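Local coordinates for PPC domain-containing protein (PDB 2DT4) that is of unknown function but carries the PPC domain conserved in plants and prokaryotes and assembles from three copies of the chain, at residues T45-Y53 / F102-E110. Sequence-based numbering, arbitrary orientation.
Sequences TLKNPKIGY and FGGHLVEGE
Gly52 meets the His105 imidazole obliquely through its CA, while the same ring stacks on Tyr61 and meets His89 with the planes inclined. Beyond this ring the contact is carried largely by the backbone, strands 49-53 and 106-110 pairing antiparallel in a three-stranded sheet of the PPC domain. Gly52 N reaches His105 O at 2.7 Å, and His105 N returns to Gly52 O, both donors lying in the plane of the carbonyl they address. Between Gly52 and Lys50 the ladder is broken by a classic beta bulge: Val107 and Glu108 both face Lys50, whose O accepts Val107 N at 2.9 Å, tilted 28° from the carbonyl plane, and Glu108 N only weakly. Lys50 N donates to Glu108 O in a nearly straight bond (N-H...O 171°). On the face carrying Lys50 and Glu108, their side chains run side by side, methylenes in contact, with Lys50 CD 3.7 Å from Glu108 CG. A bend at the end of the lysine (chi4 93°) brings NZ 2.9 Å from Glu108 OE2 in a salt bridge. An alanine in place of Glu108 would probably leave the Lys50 ammonium without this mate and its aliphatic chain without a flank. The side chains of Ile51 and Leu106 share the opposite face; Leu46 CD1, from the strand before the corner at Lys47 and Asn48, approaches Leu106 CD1, and Ile51 packs on Val92 and Leu94 of strand 85-95. With CG1 of Ile51 between backbone N and carbonyl carbon, CD1 packs against Gly103 O at 3.6 Å, on strand 102-104, before the chain turns its corner at His105. At the far end Lys47 N bonds to Glu110 O, while Lys47 NZ forms a salt bridge with Glu56 of the third subunit. One water links the side chains there, accepting from Asn48 ND2 and donating to Glu110 OE1 at 2.7 Å.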
ATOM      1  N   THR A  45      -9.357   1.146  11.168  1.00  9.90           N
ATOM      2  CA  THR A  45     -10.815   1.038  11.009  1.00 11.01           C
ATOM      3  C   THR A  45     -11.409   2.438  10.937  1.00 10.58           C
ATOM      4  O   THR A  45     -11.085   3.313  11.754  1.00 10.28           O
ATOM      5  CB  THR A  45     -11.415   0.290  12.187  1.00 12.16           C
ATOM      6  OG1 THR A  45     -11.219  -1.119  11.992  1.00 17.80           O
ATOM      7  CG2 THR A  45     -12.918   0.410  12.207  1.00 14.40           C
ATOM      8  N   LEU A  46     -12.278   2.654   9.957  1.00  9.65           N
ATOM      9  CA  LEU A  46     -13.047   3.891   9.845  1.00  9.71           C
ATOM     10  C   LEU A  46     -14.513   3.646  10.096  1.00  9.81           C
ATOM     11  O   LEU A  46     -15.036   2.559   9.825  1.00 10.86           O
ATOM     12  CB  LEU A  46     -12.877   4.494   8.442  1.00  9.25           C
ATOM     13  CG  LEU A  46     -11.444   4.852   8.036  1.00  9.18           C
ATOM     14  CD1 LEU A  46     -11.468   5.395   6.580  1.00 10.70           C
ATOM     15  CD2 LEU A  46     -10.758   5.791   9.015  1.00 11.74           C
ATOM     16  N   LYS A  47     -15.200   4.683  10.576  1.00  9.84           N
ATOM     17  CA  LYS A  47     -16.652   4.642  10.763  1.00 10.23           C
ATOM     18  C   LYS A  47     -17.350   5.592   9.811  1.00 10.80           C
ATOM     19  O   LYS A  47     -16.915   6.728   9.622  1.00 10.96           O
ATOM     20  CB  LYS A  47     -16.980   5.010  12.210  1.00 10.06           C
ATOM     21  CG  LYS A  47     -16.561   3.906  13.190  1.00 12.03           C
ATOM     22  CD  LYS A  47     -17.003   4.109  14.633  1.00 15.06           C
ATOM     23  CE  LYS A  47     -16.566   2.947  15.502  1.00 16.45           C
ATOM     24  NZ  LYS A  47     -16.964   3.122  16.948  1.00 18.33           N
ATOM     25  N   ASN A  48     -18.438   5.104   9.202  1.00 10.78           N
ATOM     26  CA  ASN A  48     -19.182   5.843   8.200  1.00 10.60           C
ATOM     27  C   ASN A  48     -18.305   6.506   7.125  1.00 10.69           C
ATOM     28  O   ASN A  48     -18.472   7.712   6.845  1.00 11.46           O
ATOM     29  CB  ASN A  48     -20.072   6.869   8.877  1.00 10.76           C
ATOM     30  CG  ASN A  48     -20.805   6.294  10.085  1.00 12.00           C
ATOM     31  OD1 ASN A  48     -21.519   5.299   9.993  1.00 12.35           O
ATOM     32  ND2 ASN A  48     -20.611   6.929  11.246  1.00 16.35           N
ATOM     33  N   PRO A  49     -17.376   5.749   6.525  1.00  9.62           N
ATOM     34  CA  PRO A  49     -16.522   6.336   5.489  1.00  9.32           C
ATOM     35  C   PRO A  49     -17.326   6.697   4.245  1.00  9.72           C
ATOM     36  O   PRO A  49     -18.272   6.011   3.879  1.00 10.67           O
ATOM     37  CB  PRO A  49     -15.481   5.250   5.220  1.00 10.58           C
ATOM     38  CG  PRO A  49     -16.176   3.975   5.554  1.00  9.31           C
ATOM     39  CD  PRO A  49     -17.044   4.323   6.720  1.00 10.15           C
ATOM     40  N   LYS A  50     -16.940   7.792   3.618  1.00  9.42           N
ATOM     41  CA  LYS A  50     -17.483   8.161   2.314  1.00 10.02           C
ATOM     42  C   LYS A  50     -16.393   7.965   1.286  1.00 10.08           C
ATOM     43  O   LYS A  50     -15.282   8.480   1.469  1.00 10.22           O
ATOM     44  CB  LYS A  50     -17.966   9.603   2.291  1.00 10.37           C
ATOM     45  CG  LYS A  50     -19.049   9.875   3.303  1.00 11.91           C
ATOM     46  CD  LYS A  50     -19.663  11.240   3.122  1.00 16.70           C
ATOM     47  CE  LYS A  50     -20.858  11.401   4.032  1.00 21.17           C
ATOM     48  NZ  LYS A  50     -20.485  12.006   5.306  1.00 26.39           N
ATOM     49  N   ILE A  51     -16.726   7.248   0.205  1.00  9.54           N
ATOM     50  CA  ILE A  51     -15.775   7.004  -0.882  1.00  9.37           C
ATOM     51  C   ILE A  51     -16.303   7.653  -2.161  1.00 10.14           C
ATOM     52  O   ILE A  51     -17.491   7.922  -2.281  1.00 11.01           O
ATOM     53  CB  ILE A  51     -15.490   5.478  -1.068  1.00  9.27           C
ATOM     54  CG1 ILE A  51     -16.791   4.710  -1.287  1.00 11.14           C
ATOM     55  CG2 ILE A  51     -14.669   4.968   0.108  1.00 10.51           C
ATOM     56  CD1 ILE A  51     -16.617   3.229  -1.623  1.00 10.97           C
ATOM     57  N   GLY A  52     -15.400   7.887  -3.085  1.00  9.74           N
ATOM     58  CA  GLY A  52     -15.707   8.520  -4.355  1.00  9.85           C
ATOM     59  C   GLY A  52     -15.213   7.762  -5.566  1.00  9.58           C
ATOM     60  O   GLY A  52     -14.135   7.177  -5.557  1.00  9.93           O
ATOM     61  N   TYR A  53     -16.033   7.782  -6.621  1.00  9.44           N
ATOM     62  CA  TYR A  53     -15.704   7.276  -7.950  1.00  9.50           C
ATOM     63  C   TYR A  53     -15.852   8.454  -8.906  1.00  9.66           C
ATOM     64  O   TYR A  53     -16.941   9.062  -8.981  1.00 10.59           O
ATOM     65  CB  TYR A  53     -16.686   6.176  -8.325  1.00  9.98           C
ATOM     66  CG  TYR A  53     -16.489   5.658  -9.711  1.00  8.36           C
ATOM     67  CD1 TYR A  53     -15.589   4.626  -9.988  1.00  8.30           C
ATOM     68  CD2 TYR A  53     -17.225   6.183 -10.757  1.00  9.18           C
ATOM     69  CE1 TYR A  53     -15.411   4.155 -11.277  1.00  8.84           C
ATOM     70  CE2 TYR A  53     -17.068   5.737 -12.017  1.00  7.84           C
ATOM     71  CZ  TYR A  53     -16.149   4.711 -12.295  1.00  9.60           C
ATOM     72  OH  TYR A  53     -16.062   4.306 -13.603  1.00 11.30           O
ATOM     73  N   PHE A 102     -14.982  -2.824  -0.308  1.00  7.93           N
ATOM     74  CA  PHE A 102     -15.431  -1.649  -1.002  1.00  8.53           C
ATOM     75  C   PHE A 102     -14.278  -0.671  -1.076  1.00  8.92           C
ATOM     76  O   PHE A 102     -13.329  -0.729  -0.292  1.00  9.49           O
ATOM     77  CB  PHE A 102     -16.589  -0.978  -0.240  1.00  9.00           C
ATOM     78  CG  PHE A 102     -17.832  -1.828  -0.113  1.00 11.10           C
ATOM     79  CD1 PHE A 102     -17.896  -2.850   0.809  1.00 12.40           C
ATOM     80  CD2 PHE A 102     -18.927  -1.582  -0.929  1.00 12.48           C
ATOM     81  CE1 PHE A 102     -19.037  -3.630   0.931  1.00 14.04           C
ATOM     82  CE2 PHE A 102     -20.057  -2.362  -0.831  1.00 14.18           C
ATOM     83  CZ  PHE A 102     -20.122  -3.378   0.104  1.00 14.08           C
ATOM     84  N   GLY A 103     -14.364   0.297  -1.970  1.00  8.81           N
ATOM     85  CA  GLY A 103     -13.326   1.286  -1.996  1.00  8.76           C
ATOM     86  C   GLY A 103     -13.406   2.278  -3.116  1.00  8.69           C
ATOM     87  O   GLY A 103     -14.223   2.169  -4.055  1.00  8.75           O
ATOM     88  N   GLY A 104     -12.461   3.214  -3.068  1.00  7.98           N
ATOM     89  CA  GLY A 104     -12.378   4.259  -4.055  1.00  8.85           C
ATOM     90  C   GLY A 104     -11.544   5.392  -3.491  1.00  8.21           C
ATOM     91  O   GLY A 104     -10.777   5.195  -2.543  1.00  8.85           O
ATOM     92  N   HIS A 105     -11.728   6.598  -4.020  1.00  8.84           N
ATOM     93  CA  HIS A 105     -11.122   7.789  -3.454  1.00  9.14           C
ATOM     94  C   HIS A 105     -11.714   8.032  -2.072  1.00  8.93           C
ATOM     95  O   HIS A 105     -12.924   7.914  -1.899  1.00  9.98           O
ATOM     96  CB  HIS A 105     -11.429   8.959  -4.388  1.00  9.77           C
ATOM     97  CG  HIS A 105     -11.230  10.305  -3.775  1.00 12.12           C
ATOM     98  ND1 HIS A 105     -12.210  11.273  -3.758  1.00 18.52           N
ATOM     99  CD2 HIS A 105     -10.146  10.851  -3.177  1.00 15.39           C
ATOM    100  CE1 HIS A 105     -11.729  12.357  -3.177  1.00 16.82           C
ATOM    101  NE2 HIS A 105     -10.478  12.128  -2.822  1.00 19.97           N
ATOM    102  N   LEU A 106     -10.906   8.409  -1.076  1.00  8.47           N
ATOM    103  CA  LEU A 106     -11.438   8.707   0.241  1.00  8.58           C
ATOM    104  C   LEU A 106     -11.934  10.146   0.264  1.00  8.62           C
ATOM    105  O   LEU A 106     -11.166  11.071   0.081  1.00  9.84           O
ATOM    106  CB  LEU A 106     -10.390   8.524   1.337  1.00  9.59           C
ATOM    107  CG  LEU A 106     -10.908   8.774   2.748  1.00 10.91           C
ATOM    108  CD1 LEU A 106     -12.019   7.809   3.153  1.00 11.50           C
ATOM    109  CD2 LEU A 106      -9.746   8.719   3.725  1.00 11.99           C
ATOM    110  N   VAL A 107     -13.232  10.305   0.468  1.00  9.53           N
ATOM    111  CA  VAL A 107     -13.870  11.613   0.570  1.00 10.42           C
ATOM    112  C   VAL A 107     -13.825  12.100   2.015  1.00 10.91           C
ATOM    113  O   VAL A 107     -13.440  13.246   2.264  1.00 13.21           O
ATOM    114  CB  VAL A 107     -15.326  11.570   0.047  1.00 10.30           C
ATOM    115  CG1 VAL A 107     -16.027  12.931   0.301  1.00 11.70           C
ATOM    116  CG2 VAL A 107     -15.300  11.228  -1.422  1.00 12.03           C
ATOM    117  N   GLU A 108     -14.189  11.230   2.958  1.00 11.79           N
ATOM    118  CA  GLU A 108     -14.008  11.504   4.393  1.00 12.88           C
ATOM    119  C   GLU A 108     -14.172  10.230   5.185  1.00 12.66           C
ATOM    120  O   GLU A 108     -14.809   9.293   4.710  1.00 12.12           O
ATOM    121  CB  GLU A 108     -15.009  12.551   4.888  1.00 15.59           C
ATOM    122  CG  GLU A 108     -16.449  12.146   4.755  1.00 18.68           C
ATOM    123  CD  GLU A 108     -17.419  13.133   5.424  1.00 26.34           C
ATOM    124  OE1 GLU A 108     -17.610  14.235   4.901  1.00 29.37           O
ATOM    125  OE2 GLU A 108     -17.987  12.810   6.476  1.00 30.53           O
ATOM    126  N   GLY A 109     -13.640  10.200   6.408  1.00 11.79           N
ATOM    127  CA  GLY A 109     -13.827   9.013   7.219  1.00 12.73           C
ATOM    128  C   GLY A 109     -13.453   9.296   8.660  1.00 12.71           C
ATOM    129  O   GLY A 109     -12.361   9.801   8.966  1.00 13.91           O
ATOM    130  N   GLU A 110     -14.361   8.901   9.537  1.00 12.46           N
ATOM    131  CA  GLU A 110     -14.127   9.090  10.966  1.00 11.79           C
ATOM    132  C   GLU A 110     -13.217   7.960  11.449  1.00 11.77           C
ATOM    133  O   GLU A 110     -13.483   6.779  11.219  1.00 10.90           O
ATOM    134  CB  GLU A 110     -15.455   9.073  11.730  1.00 12.85           C
ATOM    135  CG  GLU A 110     -15.257   9.268  13.198  1.00 14.56           C
ATOM    136  CD  GLU A 110     -16.568   9.200  13.954  1.00 18.27           C
ATOM    137  OE1 GLU A 110     -17.528   9.865  13.526  1.00 20.58           O
ATOM    138  OE2 GLU A 110     -16.629   8.439  14.934  1.00 23.85           O
TER
HETATM  139  O   HOH W   1     -18.978   9.381  11.280  1.00 23.65           O
HETATM  140  O   HOH W   2     -17.264   9.558   8.371  1.00 36.48           O